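Local coordinates for 6-aminohexanoate-cyclic-dimer hydrolase (Arthrobacter sp., PDB 3A2Q), which hydrolyses the cyclic dimer of 6-aminohexanoate, a nylon-6 by-product, to the linear dimer as a member of the amidase family, at residues A[66-71]-A[111-116]; A[139-144]-A[446-451]; A[183-188]-A[434-439]; A[256-261]-A[381-386]. The protein carries 1 engineered substitution. One frame throughout, in Å; residues are numbered along the deposited sequence.

Contact 1. Residues A[66-71]-A[111-116]; sequences GVPYLL and GFVLLG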
loop_
_atom_site.group_PDB
_atom_site.type_symbol
_atom_site.label_atom_id
_atom_site.label_comp_id
_atom_site.label_asym_id
_atom_site.label_seq_id
_atom_site.Cartn_x
_atom_site.Cartn_y
_atom_site.Cartn_z
ATOM N N GLY A 66 9.122 4.934 21.118
ATOM C CA GLY A 66 8.710 3.637 21.630
ATOM C C GLY A 66 7.645 2.889 20.846
ATOM O O GLY A 66 7.415 1.704 21.091
ATOM N N VAL A 67 6.992 3.559 19.901
ATOM C CA VAL A 67 5.948 2.905 19.121
ATOM C C VAL A 67 6.534 2.030 18.023
ATOM O O VAL A 67 7.334 2.486 17.208
ATOM C CB VAL A 67 4.993 3.924 18.479
ATOM C CG1 VAL A 67 3.867 3.189 17.758
ATOM C CG2 VAL A 67 4.426 4.850 19.546
ATOM N N PRO A 68 6.137 0.750 17.989
ATOM C CA PRO A 68 6.638 -0.184 16.978
ATOM C C PRO A 68 5.960 0.002 15.626
ATOM O O PRO A 68 4.816 0.455 15.554
ATOM C CB PRO A 68 6.311 -1.559 17.576
ATOM C CG PRO A 68 6.027 -1.283 19.035
ATOM C CD PRO A 68 5.336 0.037 18.995
ATOM N N TYR A 69 6.674 -0.351 14.561
ATOM C CA TYR A 69 6.131 -0.279 13.208
ATOM C C TYR A 69 6.775 -1.384 12.385
ATOM O O TYR A 69 7.829 -1.909 12.749
ATOM C CB TYR A 69 6.391 1.097 12.574
ATOM C CG TYR A 69 7.702 1.240 11.839
ATOM C CD1 TYR A 69 7.769 1.076 10.456
ATOM C CD2 TYR A 69 8.875 1.566 12.520
ATOM C CE1 TYR A 69 8.970 1.241 9.766
ATOM C CE2 TYR A 69 10.081 1.731 11.841
ATOM C CZ TYR A 69 10.120 1.568 10.465
ATOM O OH TYR A 69 11.306 1.738 9.792
ATOM N N LEU A 70 6.130 -1.747 11.282
ATOM C CA LEU A 70 6.629 -2.799 10.414
ATOM C C LEU A 70 6.980 -2.274 9.025
ATOM O O LEU A 70 6.344 -1.355 8.510
ATOM C CB LEU A 70 5.593 -3.922 10.326
ATOM C CG LEU A 70 5.431 -4.702 11.633
ATOM C CD1 LEU A 70 4.149 -5.516 11.614
ATOM C CD2 LEU A 70 6.651 -5.591 11.831
ATOM N N LEU A 71 7.992 -2.891 8.427
ATOM C CA LEU A 71 8.507 -2.506 7.122
ATOM C C LEU A 71 8.355 -3.627 6.099
ATOM O O LEU A 71 8.648 -4.782 6.390
ATOM C CB LEU A 71 9.987 -2.150 7.278
ATOM C CG LEU A 71 10.762 -1.453 6.167
ATOM C CD1 LEU A 71 10.276 -0.019 6.045
ATOM C CD2 LEU A 71 12.251 -1.483 6.500
ATOM N N GLY A 111 10.964 8.409 16.604
ATOM C CA GLY A 111 10.723 7.664 17.828
ATOM C C GLY A 111 10.163 6.267 17.628
ATOM O O GLY A 111 9.984 5.525 18.594
ATOM N N PHE A 112 9.876 5.906 16.381
ATOM C CA PHE A 112 9.341 4.582 16.062
ATOM C C PHE A 112 10.450 3.540 16.177
ATOM O O PHE A 112 11.623 3.859 15.981
ATOM C CB PHE A 112 8.786 4.569 14.629
ATOM C CG PHE A 112 7.468 5.288 14.469
ATOM C CD1 PHE A 112 6.286 4.712 14.924
ATOM C CD2 PHE A 112 7.408 6.535 13.855
ATOM C CE1 PHE A 112 5.062 5.368 14.769
ATOM C CE2 PHE A 112 6.188 7.200 13.695
ATOM C CZ PHE A 112 5.016 6.616 14.153
ATOM N N VAL A 113 10.091 2.301 16.502
ATOM C CA VAL A 113 11.088 1.236 16.604
ATOM C C VAL A 113 10.789 0.163 15.555
ATOM O O VAL A 113 9.658 -0.305 15.441
ATOM C CB VAL A 113 11.121 0.601 18.037
ATOM C CG1 VAL A 113 11.256 1.701 19.087
ATOM C CG2 VAL A 113 9.877 -0.229 18.295
ATOM N N LEU A 114 11.801 -0.203 14.772
ATOM C CA LEU A 114 11.633 -1.206 13.725
ATOM C C LEU A 114 11.451 -2.595 14.326
ATOM O O LEU A 114 12.410 -3.212 14.791
ATOM C CB LEU A 114 12.839 -1.199 12.783
ATOM C CG LEU A 114 12.751 -2.153 11.595
ATOM C CD1 LEU A 114 11.430 -1.933 10.867
ATOM C CD2 LEU A 114 13.930 -1.924 10.657
ATOM N N LEU A 115 10.212 -3.081 14.300
ATOM C CA LEU A 115 9.867 -4.383 14.862
ATOM C C LEU A 115 10.163 -5.566 13.948
ATOM O O LEU A 115 10.407 -6.674 14.424
ATOM C CB LEU A 115 8.384 -4.403 15.248
ATOM C CG LEU A 115 7.886 -5.617 16.034
ATOM C CD1 LEU A 115 8.604 -5.676 17.381
ATOM C CD2 LEU A 115 6.378 -5.510 16.241
ATOM N N GLY A 116 10.134 -5.340 12.640
ATOM C CA GLY A 116 10.399 -6.420 11.706
ATOM C C GLY A 116 9.931 -6.118 10.296
ATOM O O GLY A 116 9.467 -5.013 10.014
#

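Contact 2. Residues A[139-144]-A[446-451]; sequences NPWNLG and GMPIGV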
loop_
_atom_site.group_PDB
_atom_site.type_symbol
_atom_site.label_atom_id
_atom_site.label_comp_id
_atom_site.label_asym_id
_atom_site.label_seq_id
_atom_site.Cartn_x
_atom_site.Cartn_y
_atom_site.Cartn_z
ATOM N N ASN A 139 -5.450 -13.931 5.773
ATOM C CA ASN A 139 -6.292 -12.863 6.293
ATOM C C ASN A 139 -6.792 -13.092 7.716
ATOM O O ASN A 139 -7.433 -14.101 8.008
ATOM C CB ASN A 139 -7.484 -12.660 5.359
ATOM C CG ASN A 139 -8.088 -11.279 5.482
ATOM O OD1 ASN A 139 -8.423 -10.833 6.574
ATOM N ND2 ASN A 139 -8.233 -10.593 4.350
ATOM N N PRO A 140 -6.497 -12.149 8.624
ATOM C CA PRO A 140 -6.921 -12.237 10.026
ATOM C C PRO A 140 -8.442 -12.344 10.167
ATOM O O PRO A 140 -8.947 -12.869 11.160
ATOM C CB PRO A 140 -6.380 -10.945 10.639
ATOM C CG PRO A 140 -5.195 -10.614 9.768
ATOM C CD PRO A 140 -5.676 -10.948 8.391
ATOM N N TRP A 141 -9.169 -11.839 9.174
ATOM C CA TRP A 141 -10.625 -11.886 9.205
ATOM C C TRP A 141 -11.148 -13.253 8.771
ATOM O O TRP A 141 -12.252 -13.643 9.137
ATOM C CB TRP A 141 -11.225 -10.794 8.305
ATOM C CG TRP A 141 -10.867 -9.396 8.725
ATOM C CD1 TRP A 141 -9.699 -8.737 8.474
ATOM C CD2 TRP A 141 -11.668 -8.505 9.514
ATOM N NE1 TRP A 141 -9.718 -7.491 9.060
ATOM C CE2 TRP A 141 -10.915 -7.322 9.705
ATOM C CE3 TRP A 141 -12.947 -8.592 10.079
ATOM C CZ2 TRP A 141 -11.400 -6.232 10.441
ATOM C CZ3 TRP A 141 -13.431 -7.502 10.815
ATOM C CH2 TRP A 141 -12.655 -6.341 10.987
ATOM N N ASN A 142 -10.349 -13.964 7.980
ATOM C CA ASN A 142 -10.697 -15.294 7.482
ATOM C C ASN A 142 -9.414 -15.922 6.935
ATOM O O ASN A 142 -8.980 -15.599 5.833
ATOM C CB ASN A 142 -11.735 -15.180 6.366
ATOM C CG ASN A 142 -12.317 -16.513 5.981
ATOM O OD1 ASN A 142 -11.602 -17.506 5.874
ATOM N ND2 ASN A 142 -13.626 -16.543 5.752
ATOM N N LEU A 143 -8.825 -16.831 7.706
ATOM C CA LEU A 143 -7.563 -17.478 7.332
ATOM C C LEU A 143 -7.514 -18.185 5.979
ATOM O O LEU A 143 -6.433 -18.481 5.463
ATOM C CB LEU A 143 -7.138 -18.443 8.441
ATOM C CG LEU A 143 -6.940 -17.759 9.797
ATOM C CD1 LEU A 143 -6.579 -18.792 10.855
ATOM C CD2 LEU A 143 -5.848 -16.698 9.680
ATOM N N GLY A 144 -8.674 -18.452 5.397
ATOM C CA GLY A 144 -8.685 -19.101 4.101
ATOM C C GLY A 144 -8.706 -18.085 2.977
ATOM O O GLY A 144 -8.746 -18.452 1.804
ATOM N N GLY A 446 -18.733 -11.332 6.168
ATOM C CA GLY A 446 -17.742 -10.825 7.103
ATOM C C GLY A 446 -16.358 -10.374 6.672
ATOM O O GLY A 446 -15.467 -10.257 7.521
ATOM N N MET A 447 -16.165 -10.116 5.383
ATOM C CA MET A 447 -14.868 -9.675 4.884
ATOM C C MET A 447 -14.866 -8.155 4.670
ATOM O O MET A 447 -15.819 -7.597 4.139
ATOM C CB MET A 447 -14.541 -10.377 3.561
ATOM C CG MET A 447 -14.422 -11.896 3.657
ATOM S SD MET A 447 -13.236 -12.408 4.902
ATOM C CE MET A 447 -11.692 -11.961 4.115
ATOM N N PRO A 448 -13.789 -7.474 5.088
ATOM C CA PRO A 448 -13.706 -6.016 4.921
ATOM C C PRO A 448 -13.795 -5.546 3.470
ATOM O O PRO A 448 -13.290 -6.203 2.556
ATOM C CB PRO A 448 -12.360 -5.669 5.557
ATOM C CG PRO A 448 -12.169 -6.759 6.584
ATOM C CD PRO A 448 -12.634 -7.986 5.843
ATOM N N ILE A 449 -14.456 -4.408 3.274
ATOM C CA ILE A 449 -14.615 -3.784 1.959
ATOM C C ILE A 449 -14.179 -2.327 2.124
ATOM O O ILE A 449 -14.762 -1.584 2.909
ATOM C CB ILE A 449 -16.094 -3.811 1.471
ATOM C CG1 ILE A 449 -16.521 -5.246 1.171
ATOM C CG2 ILE A 449 -16.264 -2.934 0.232
ATOM C CD1 ILE A 449 -17.959 -5.373 0.665
ATOM N N GLY A 450 -13.148 -1.922 1.392
ATOM C CA GLY A 450 -12.692 -0.549 1.505
ATOM C C GLY A 450 -13.384 0.423 0.568
ATOM O O GLY A 450 -13.886 0.044 -0.494
ATOM N N VAL A 451 -13.441 1.685 0.986
ATOM C CA VAL A 451 -14.017 2.744 0.167
ATOM C C VAL A 451 -12.843 3.675 -0.148
ATOM O O VAL A 451 -12.089 4.068 0.753
ATOM C CB VAL A 451 -15.133 3.505 0.916
ATOM C CG1 VAL A 451 -15.614 4.678 0.079
ATOM C CG2 VAL A 451 -16.298 2.558 1.191
#

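Contact 3. Residues A[183-188]-A[434-439]; sequences GVVGLK and PAISLP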
loop_
_atom_site.group_PDB
_atom_site.type_symbol
_atom_site.label_atom_id
_atom_site.label_comp_id
_atom_site.label_asym_id
_atom_site.label_seq_id
_atom_site.Cartn_x
_atom_site.Cartn_y
_atom_site.Cartn_z
ATOM N N GLY A 183 -9.210 -4.460 6.106
ATOM C CA GLY A 183 -9.928 -3.567 7.002
ATOM C C GLY A 183 -9.125 -2.528 7.759
ATOM O O GLY A 183 -9.387 -2.271 8.935
ATOM N N VAL A 184 -8.138 -1.931 7.098
ATOM C CA VAL A 184 -7.336 -0.888 7.732
ATOM C C VAL A 184 -7.247 0.292 6.769
ATOM O O VAL A 184 -7.743 0.214 5.646
ATOM C CB VAL A 184 -5.906 -1.381 8.081
ATOM C CG1 VAL A 184 -5.983 -2.552 9.049
ATOM C CG2 VAL A 184 -5.158 -1.779 6.819
ATOM N N VAL A 185 -6.644 1.389 7.219
ATOM C CA VAL A 185 -6.491 2.561 6.368
ATOM C C VAL A 185 -5.197 2.452 5.567
ATOM O O VAL A 185 -4.133 2.204 6.130
ATOM C CB VAL A 185 -6.437 3.860 7.194
ATOM C CG1 VAL A 185 -6.374 5.055 6.254
ATOM C CG2 VAL A 185 -7.653 3.959 8.094
ATOM N N GLY A 186 -5.291 2.639 4.254
ATOM C CA GLY A 186 -4.108 2.563 3.418
ATOM C C GLY A 186 -4.036 3.757 2.491
ATOM O O GLY A 186 -4.947 3.981 1.695
ATOM N N LEU A 187 -2.961 4.529 2.591
ATOM C CA LEU A 187 -2.810 5.703 1.744
ATOM C C LEU A 187 -1.659 5.657 0.761
ATOM O O LEU A 187 -0.526 5.341 1.132
ATOM C CB LEU A 187 -2.640 6.963 2.600
ATOM C CG LEU A 187 -2.179 8.213 1.833
ATOM C CD1 LEU A 187 -3.346 8.788 1.040
ATOM C CD2 LEU A 187 -1.639 9.247 2.806
ATOM N N LYS A 188 -1.967 5.954 -0.502
ATOM C CA LYS A 188 -0.946 6.089 -1.537
ATOM C C LYS A 188 -0.929 7.613 -1.697
ATOM O O LYS A 188 -1.851 8.198 -2.278
ATOM C CB LYS A 188 -1.368 5.487 -2.878
ATOM C CG LYS A 188 -0.286 5.681 -3.953
ATOM C CD LYS A 188 -0.827 5.545 -5.376
ATOM C CE LYS A 188 -1.662 6.746 -5.790
ATOM N NZ LYS A 188 -0.864 8.010 -5.828
ATOM N N PRO A 434 -3.246 11.614 -4.854
ATOM C CA PRO A 434 -3.331 10.978 -3.540
ATOM C C PRO A 434 -4.652 10.212 -3.453
ATOM O O PRO A 434 -5.708 10.723 -3.835
ATOM C CB PRO A 434 -3.257 12.162 -2.577
ATOM C CG PRO A 434 -3.932 13.256 -3.351
ATOM C CD PRO A 434 -3.395 13.079 -4.753
ATOM N N ALA A 435 -4.592 8.980 -2.959
ATOM C CA ALA A 435 -5.787 8.149 -2.866
ATOM C C ALA A 435 -5.716 7.313 -1.608
ATOM O O ALA A 435 -4.708 6.657 -1.342
ATOM C CB ALA A 435 -5.893 7.241 -4.093
ATOM N N ILE A 436 -6.796 7.322 -0.839
ATOM C CA ILE A 436 -6.816 6.587 0.412
ATOM C C ILE A 436 -7.964 5.588 0.471
ATOM O O ILE A 436 -9.050 5.838 -0.058
ATOM C CB ILE A 436 -6.923 7.583 1.603
ATOM C CG1 ILE A 436 -6.658 6.877 2.932
ATOM C CG2 ILE A 436 -8.307 8.231 1.616
ATOM C CD1 ILE A 436 -6.476 7.842 4.088
ATOM N N SER A 437 -7.705 4.435 1.082
ATOM C CA SER A 437 -8.746 3.424 1.249
ATOM C C SER A 437 -9.130 3.446 2.726
ATOM O O SER A 437 -8.260 3.339 3.587
ATOM C CB SER A 437 -8.226 2.031 0.886
ATOM O OG SER A 437 -9.259 1.070 1.029
ATOM N N LEU A 438 -10.424 3.599 3.004
ATOM C CA LEU A 438 -10.938 3.630 4.371
ATOM C C LEU A 438 -11.757 2.362 4.591
ATOM O O LEU A 438 -12.560 1.990 3.739
ATOM C CB LEU A 438 -11.829 4.862 4.572
ATOM C CG LEU A 438 -11.164 6.214 4.291
ATOM C CD1 LEU A 438 -12.179 7.341 4.503
ATOM C CD2 LEU A 438 -9.966 6.393 5.207
ATOM N N PRO A 439 -11.573 1.692 5.744
ATOM C CA PRO A 439 -12.297 0.451 6.068
ATOM C C PRO A 439 -13.738 0.685 6.519
ATOM O O PRO A 439 -14.114 0.364 7.652
ATOM C CB PRO A 439 -11.437 -0.163 7.164
ATOM C CG PRO A 439 -10.936 1.044 7.890
ATOM C CD PRO A 439 -10.572 2.005 6.780
HETATM O O HOH W 1 -9.811 0.198 3.734
#

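Contact 4. Residues A[256-261]-A[381-386]; sequences GSLRVG and WDLLIL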
loop_
_atom_site.group_PDB
_atom_site.type_symbol
_atom_site.label_atom_id
_atom_site.label_comp_id
_atom_site.label_asym_id
_atom_site.label_seq_id
_atom_site.Cartn_x
_atom_site.Cartn_y
_atom_site.Cartn_z
ATOM N N GLY A 256 -15.190 22.585 4.042
ATOM C CA GLY A 256 -16.373 23.192 3.463
ATOM C C GLY A 256 -17.060 22.209 2.534
ATOM O O GLY A 256 -16.694 21.035 2.495
ATOM N N SER A 257 -18.053 22.683 1.788
ATOM C CA SER A 257 -18.792 21.833 0.859
ATOM C C SER A 257 -17.993 21.635 -0.429
ATOM O O SER A 257 -17.766 22.578 -1.187
ATOM C CB SER A 257 -20.153 22.464 0.547
ATOM O OG SER A 257 -20.921 21.649 -0.323
ATOM N N LEU A 258 -17.568 20.400 -0.674
ATOM C CA LEU A 258 -16.778 20.088 -1.861
ATOM C C LEU A 258 -17.603 19.410 -2.948
ATOM O O LEU A 258 -18.632 18.803 -2.671
ATOM C CB LEU A 258 -15.613 19.176 -1.470
ATOM C CG LEU A 258 -14.677 19.678 -0.372
ATOM C CD1 LEU A 258 -13.640 18.609 -0.060
ATOM C CD2 LEU A 258 -13.997 20.961 -0.824
ATOM N N ARG A 259 -17.145 19.528 -4.192
ATOM C CA ARG A 259 -17.815 18.893 -5.319
ATOM C C ARG A 259 -17.327 17.449 -5.310
ATOM O O ARG A 259 -16.148 17.183 -5.553
ATOM C CB ARG A 259 -17.423 19.563 -6.643
ATOM C CG ARG A 259 -18.198 20.828 -6.962
ATOM C CD ARG A 259 -19.611 20.520 -7.475
ATOM N NE ARG A 259 -19.632 20.116 -8.884
ATOM C CZ ARG A 259 -20.740 19.871 -9.582
ATOM N NH1 ARG A 259 -21.932 19.984 -9.006
ATOM N NH2 ARG A 259 -20.657 19.524 -10.860
ATOM N N VAL A 260 -18.235 16.528 -5.024
ATOM C CA VAL A 260 -17.893 15.115 -4.953
ATOM C C VAL A 260 -18.587 14.292 -6.020
ATOM O O VAL A 260 -19.792 14.420 -6.226
ATOM C CB VAL A 260 -18.275 14.532 -3.574
ATOM C CG1 VAL A 260 -17.872 13.058 -3.496
ATOM C CG2 VAL A 260 -17.614 15.332 -2.468
ATOM N N GLY A 261 -17.817 13.448 -6.696
ATOM C CA GLY A 261 -18.378 12.576 -7.709
ATOM C C GLY A 261 -18.260 11.158 -7.177
ATOM O O GLY A 261 -17.243 10.806 -6.583
ATOM N N TRP A 381 -14.140 19.500 -10.034
ATOM C CA TRP A 381 -14.405 18.454 -9.054
ATOM C C TRP A 381 -13.275 18.388 -8.036
ATOM O O TRP A 381 -12.108 18.578 -8.381
ATOM C CB TRP A 381 -14.565 17.104 -9.746
ATOM C CG TRP A 381 -15.704 17.088 -10.699
ATOM C CD1 TRP A 381 -15.672 17.414 -12.020
ATOM C CD2 TRP A 381 -17.061 16.744 -10.401
ATOM N NE1 TRP A 381 -16.927 17.292 -12.569
ATOM C CE2 TRP A 381 -17.798 16.881 -11.596
ATOM C CE3 TRP A 381 -17.725 16.332 -9.235
ATOM C CZ2 TRP A 381 -19.172 16.620 -11.664
ATOM C CZ3 TRP A 381 -19.094 16.073 -9.301
ATOM C CH2 TRP A 381 -19.800 16.217 -10.509
ATOM N N ASP A 382 -13.634 18.124 -6.782
ATOM C CA ASP A 382 -12.669 18.043 -5.689
ATOM C C ASP A 382 -12.284 16.617 -5.313
ATOM O O ASP A 382 -11.110 16.324 -5.085
ATOM C CB ASP A 382 -13.231 18.716 -4.436
ATOM C CG ASP A 382 -13.436 20.200 -4.613
ATOM O OD1 ASP A 382 -12.430 20.912 -4.808
ATOM O OD2 ASP A 382 -14.605 20.647 -4.554
ATOM N N LEU A 383 -13.280 15.740 -5.242
ATOM C CA LEU A 383 -13.047 14.354 -4.832
ATOM C C LEU A 383 -13.855 13.329 -5.604
ATOM O O LEU A 383 -14.975 13.600 -6.048
ATOM C CB LEU A 383 -13.403 14.178 -3.356
ATOM C CG LEU A 383 -12.713 14.987 -2.257
ATOM C CD1 LEU A 383 -13.455 14.777 -0.942
ATOM C CD2 LEU A 383 -11.276 14.554 -2.124
ATOM N N LEU A 384 -13.277 12.139 -5.737
ATOM C CA LEU A 384 -13.944 11.022 -6.391
ATOM C C LEU A 384 -14.060 9.958 -5.307
ATOM O O LEU A 384 -13.095 9.699 -4.588
ATOM C CB LEU A 384 -13.105 10.463 -7.551
ATOM C CG LEU A 384 -13.704 9.214 -8.214
ATOM C CD1 LEU A 384 -14.942 9.603 -9.012
ATOM C CD2 LEU A 384 -12.682 8.554 -9.136
ATOM N N ILE A 385 -15.249 9.381 -5.169
ATOM C CA ILE A 385 -15.499 8.322 -4.202
ATOM C C ILE A 385 -15.803 7.075 -5.024
ATOM O O ILE A 385 -16.650 7.106 -5.918
ATOM C CB ILE A 385 -16.744 8.606 -3.318
ATOM C CG1 ILE A 385 -16.702 10.031 -2.771
ATOM C CG2 ILE A 385 -16.801 7.603 -2.168
ATOM C CD1 ILE A 385 -15.486 10.338 -1.945
ATOM N N LEU A 386 -15.104 5.983 -4.737
ATOM C CA LEU A 386 -15.339 4.740 -5.452
ATOM C C LEU A 386 -14.813 3.583 -4.616
ATOM O O LEU A 386 -14.002 3.784 -3.713
ATOM C CB LEU A 386 -14.636 4.757 -6.814
ATOM C CG LEU A 386 -13.103 4.680 -6.851
ATOM C CD1 LEU A 386 -12.654 4.485 -8.292
ATOM C CD2 LEU A 386 -12.482 5.940 -6.264
#

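Contact 1. Residues A[66-71]-A[111-116]
Tyr-69 lays its ring beside Leu-114 where two neighbouring parallel strands, 68-72 and 113-118, run together in the large mixed sheet of the amidase fold. From CB, the ring leaves in the crowded position between backbone N and carbonyl carbon (chi1 88°). Tyr-69 CD2 then meets Phe-112 CB at 3.7 Å, CE2 lies against CA and N of Leu-114, and CZ and OH both reach Leu-114 CD1. Leu-114 CD1 sits over the face of the Tyr-69 ring, 4.2 Å from its centroid, a CH-pi contact suited to a flat ring and a branched aliphatic chain. Replacing Tyr-69 with an alanine would probably open a gap between Phe-112 CB and Leu-114 CD1 and leave that methyl without the face it covers. Val-104 and Met-107 of helix 102-110 also touch the tyrosine side chain.

The opposite face of the sheet carries Pro-68 and Val-113, side by side, with Pro-68 CB 3.9 Å from Val-113 CG2; proline has no N-H, but its strand neighbours supply the bonds. Val-113 N donates to Val-67 O, Tyr-69 N to Val-113 O, and Leu-115 N to Tyr-69 O. Gly-111 closes the preceding helix with a Schellman motif, its positive phi fitting glycine, and Gly-111 O accepts from Gly-66 N at 2.7 Å. At the other end, Leu-71 N reaches Gly-116 O at 3.0 Å, in the carbonyl plane and nearly straight at 171°.

Contact 2. Residues A[139-144]-A[446-451]
Trp-141 spreads its indole over the ring of Pro-448, whose CG stands 3.4 Å from the centroid of the five-membered ring of Trp-141 and only 8° off its normal. This is a close CH-pi contact, and the fit rests on two rigid groups, a compact proline ring set against the broad flat face of an indole. Pro-448 CD lies farther back, 3.7 Å from Trp-141 CG. The indole is also fixed at its polar end, because NE1 donates to the carbonyl of Cys-182. A leucine in place of Trp-141 would probably leave Pro-448 CG without its flat partner and the Cys-182 carbonyl without this donor.

Met-447 makes the second part of the contact. Its CB starts away from the loop, but bends at chi2 and chi3 (-55° and -72°) fold the flexible chain back. Met-447 SD thus comes 3.5 Å from Asn-142 CB, while its CE rests 3.7 Å from Asn-139 ND2. The two asparagines shape the loop that receives it. Asn-139 OD1 accepts from Trp-141 N at 2.9 Å and Asn-142 OD1 from Gly-144 N at 3.1 Å, each an Asx turn, and Asn-139 ND2 is held by the carbonyls of Ser-146 and Val-181.

No hydrogen bond joins the two segments, so van der Waals and CH-pi contacts carry the meeting. It pins the loop between strand 113-118 and helix 152-159 against the start of strand 448-455, with Met-442 of strand 435-442 touching both Trp-141 and Pro-448, and helix 24-42 bordering the same loop.

Contact 3. Residues A[183-188]-A[434-439]
Pro-439 presses its ring into the bend at Gly-183, where helix 176-182 ends in a Schellman motif and the chain turns into strand 185-188. Pro-439 CB comes 3.4 Å from Gly-183 C, and Pro-439 CD lies 3.5 Å from Val-184 O; glycine suits this corner because of its positive phi. Beyond it the strands form an antiparallel pair in the central sheet, and the short segments 185-188 and 435-439 run at 175° to each other.

One face is a row of interlocking aliphatic bumps. Val-185 fills the space between two partners: its CG1, anti to the backbone N (chi1 -176°), meets Ile-436 CD1 at 3.5 Å, and CG2 points to Pro-439 CD. Leu-187 CD1 settles against Ile-436 CB at 3.8 Å, so the isoleucine is flanked by Val-185 and Leu-187. Leu-463 of helix 460-473 covers Leu-187 and Ile-436. The other face has smaller groups, Gly-186, Ser-437 and Ala-435, together with Lys-188.

Gly-186 and Ser-437 exchange two backbone bonds, as do Lys-188 and Ala-435; Ser-437 N reaches Gly-186 O at 2.9 Å. A water is hydrogen-bonded to Val-184 O (2.8 Å) and to Ser-437 OG. The chemistry is therefore split: branched chains pack on the side of helix 460-473, while on the other NZ of Lys-188, a buried residue, is hydrogen-bonded to Gln-433 O, and Ser-437 OG has Thr-388 OG1 as a further partner.

Contact 4. Residues A[256-261]-A[381-386]
Val-260 and Ile-385 make the tight part of this contact, CG1 to CG1 at 3.3 Å, closer than usual for two carbons. They belong to the parallel pair of strands 259-262 and 383-387. Leu-258 CD1 and Leu-383 CD1 meet nearby at 3.9 Å, under Val-466 of helix 460-473; beta-branched and aliphatic residues suit such a buried strand face. Gly-261 N donates to Leu-383 O at 2.9 Å and its O accepts from Ile-385 N, and having no side chain leaves room for the nearby Trp-381 CE3. Arg-259 O accepts from both Asp-382 N and Leu-383 N.

Towards solvent the packing changes to a cation-pi stack. Arg-259, its chain bent at chi2 and chi3, brings its guanidinium over Trp-381, with Arg-259 CZ 4.2 Å from the centroid of the Trp-381 six-membered ring and the planes 30° apart. Arg-259 NH2 lies over the rim, 3.4 Å from CZ2 of Trp-381, while NH1 forms a salt bridge with Asp-294. OD2 of Asp-382 instead accepts from the backbone, Arg-259 N, at 2.8 Å through its anti lone pair.

Asp-382 makes no direct contact with the arginine charge, which probably relies mainly on Asp-294 and the indole.

In the fold
All four contacts reach one mixed sheet. Contact 1 lies near one edge, pairing strands 68-72 and 113-118; contact 4 pairs strands 259-262 and 383-387 near the other, and the centres of contacts 1 and 4 are about 35 Å apart. Contacts 2 and 3 lie between, their centres about 15 Å apart, and they touch through the neighbouring strands 435-442 and 448-455. Strand 448-455 also borders 383-387, where Val-451 packs on Ile-385. Along the chain contact 1 closes first; contact 4 is nested within the loop closed by contact 3, and that within contact 2. Distant parts of the sequence thus build one sheet; the side chain of Lys-188 lies about 8 Å from a bound 6-aminohexanoic acid.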